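Local coordinates for protein protoporphyrinogen oxidase (Exiguobacterium sibiricum, PDB 3LOV) that binds FAD and probably oxidises coproporphyrinogen III to coproporphyrin III in the coproporphyrin-dependent pathway of heme b biosynthesis, at residues G199-F202 against E203-L207. Sequence-based numbering, arbitrary orientation.
Sequences GSLF and EGMRL
Met205 N donates to Leu201 O at 2.9 Å, while Gly204 N reaches Ser200 O at the same distance and Arg206 N bonds to Phe202 O, making the first turn of a helix. Ser200 caps this turn: its OG, turned between the backbone N and the carbonyl carbon (chi1 70°), accepts a weak bond of 3.4 Å from Glu203 N. One turn on, Arg206 CD sits over the centre of the Phe202 ring, 3.6 Å from its centroid, a CH-pi contact. The arginine chain bends at chi3 (72°), which brings the guanidinium over CE2 and CZ on the same side of the ring, the two planes 17° apart. Arg206 NE then meets Glu203 OE1 at 3.0 Å, in the guanidinium plane but from above the carboxylate, forming a salt bridge, and NH1 bonds to Thr111 O. Replacing this arginine by an alanine would probably leave Glu203 without its ionic mate and that face of Phe202 without its cover. Leu201 CD1 lies alongside Met205 CG (4.0 Å; selenomethionine), both packing on Ile109, while Phe202 touches Leu134 and Leu135 of helix 124-135. Following Gly199, which leaves helix 189-198 with positive phi, the arrangement is a serine N-cap opening helix 201-207, remote from the FAD site.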
loop_
_atom_site.group_PDB
_atom_site.type_symbol
_atom_site.label_atom_id
_atom_site.label_comp_id
_atom_site.label_asym_id
_atom_site.label_seq_id
_atom_site.Cartn_x
_atom_site.Cartn_y
_atom_site.Cartn_z
ATOM N N GLY A 199 10.895 -5.980 -29.210
ATOM C CA GLY A 199 9.905 -5.944 -30.321
ATOM C C GLY A 199 8.549 -6.653 -30.103
ATOM O O GLY A 199 7.645 -6.533 -30.917
ATOM N N SER A 200 8.400 -7.391 -29.016
ATOM C CA SER A 200 7.106 -7.987 -28.669
ATOM C C SER A 200 7.020 -8.120 -27.154
ATOM O O SER A 200 8.056 -8.230 -26.501
ATOM C CB SER A 200 6.962 -9.374 -29.360
ATOM O OG SER A 200 7.833 -10.339 -28.799
ATOM N N LEU A 201 5.804 -8.142 -26.588
ATOM C CA LEU A 201 5.649 -8.274 -25.143
ATOM C C LEU A 201 6.217 -9.568 -24.565
ATOM O O LEU A 201 6.889 -9.553 -23.508
ATOM C CB LEU A 201 4.174 -8.110 -24.724
ATOM C CG LEU A 201 3.977 -8.228 -23.189
ATOM C CD1 LEU A 201 4.819 -7.204 -22.439
ATOM C CD2 LEU A 201 2.495 -8.079 -22.797
ATOM N N PHE A 202 5.929 -10.693 -25.229
ATOM C CA PHE A 202 6.463 -12.009 -24.845
ATOM C C PHE A 202 8.003 -12.026 -24.752
ATOM O O PHE A 202 8.561 -12.503 -23.776
ATOM C CB PHE A 202 5.995 -13.024 -25.877
ATOM C CG PHE A 202 6.498 -14.423 -25.670
ATOM C CD1 PHE A 202 6.131 -15.151 -24.550
ATOM C CD2 PHE A 202 7.265 -15.050 -26.647
ATOM C CE1 PHE A 202 6.551 -16.467 -24.387
ATOM C CE2 PHE A 202 7.685 -16.373 -26.497
ATOM C CZ PHE A 202 7.333 -17.080 -25.366
ATOM N N GLU A 203 8.683 -11.472 -25.745
ATOM C CA GLU A 203 10.162 -11.426 -25.705
ATOM C C GLU A 203 10.680 -10.331 -24.768
ATOM O O GLU A 203 11.798 -10.410 -24.252
ATOM C CB GLU A 203 10.741 -11.266 -27.105
ATOM C CG GLU A 203 10.481 -12.483 -28.051
ATOM C CD GLU A 203 11.255 -13.769 -27.740
ATOM O OE1 GLU A 203 12.083 -13.795 -26.810
ATOM O OE2 GLU A 203 11.036 -14.776 -28.466
ATOM N N GLY A 204 9.862 -9.326 -24.516
ATOM C CA GLY A 204 10.211 -8.330 -23.511
ATOM C C GLY A 204 10.220 -8.930 -22.118
ATOM O O GLY A 204 11.159 -8.713 -21.345
HETATM N N MSE A 205 9.180 -9.687 -21.785
HETATM C CA MSE A 205 9.137 -10.373 -20.477
HETATM C C MSE A 205 10.215 -11.438 -20.359
HETATM O O MSE A 205 10.662 -11.755 -19.253
HETATM C CB MSE A 205 7.775 -11.014 -20.212
HETATM C CG MSE A 205 6.607 -10.058 -20.260
HETATM SE SE MSE A 205 6.896 -8.482 -19.147
HETATM C CE MSE A 205 7.005 -9.354 -17.426
ATOM N N ARG A 206 10.612 -12.015 -21.486
ATOM C CA ARG A 206 11.687 -12.995 -21.477
ATOM C C ARG A 206 13.051 -12.384 -21.151
ATOM O O ARG A 206 13.854 -13.054 -20.521
ATOM C CB ARG A 206 11.722 -13.804 -22.778
ATOM C CG ARG A 206 10.635 -14.890 -22.806
ATOM C CD ARG A 206 10.209 -15.233 -24.198
ATOM N NE ARG A 206 11.180 -16.000 -24.995
ATOM C CZ ARG A 206 11.336 -17.327 -24.921
ATOM N NH1 ARG A 206 10.655 -18.052 -24.030
ATOM N NH2 ARG A 206 12.193 -17.941 -25.735
ATOM N N LEU A 207 13.312 -11.134 -21.555
ATOM C CA LEU A 207 14.510 -10.409 -21.088
ATOM C C LEU A 207 14.552 -10.309 -19.555
ATOM O O LEU A 207 15.624 -10.280 -18.978
ATOM C CB LEU A 207 14.542 -8.976 -21.638
ATOM C CG LEU A 207 14.733 -8.733 -23.128
ATOM C CD1 LEU A 207 14.893 -7.271 -23.309
ATOM C CD2 LEU A 207 15.945 -9.517 -23.678
#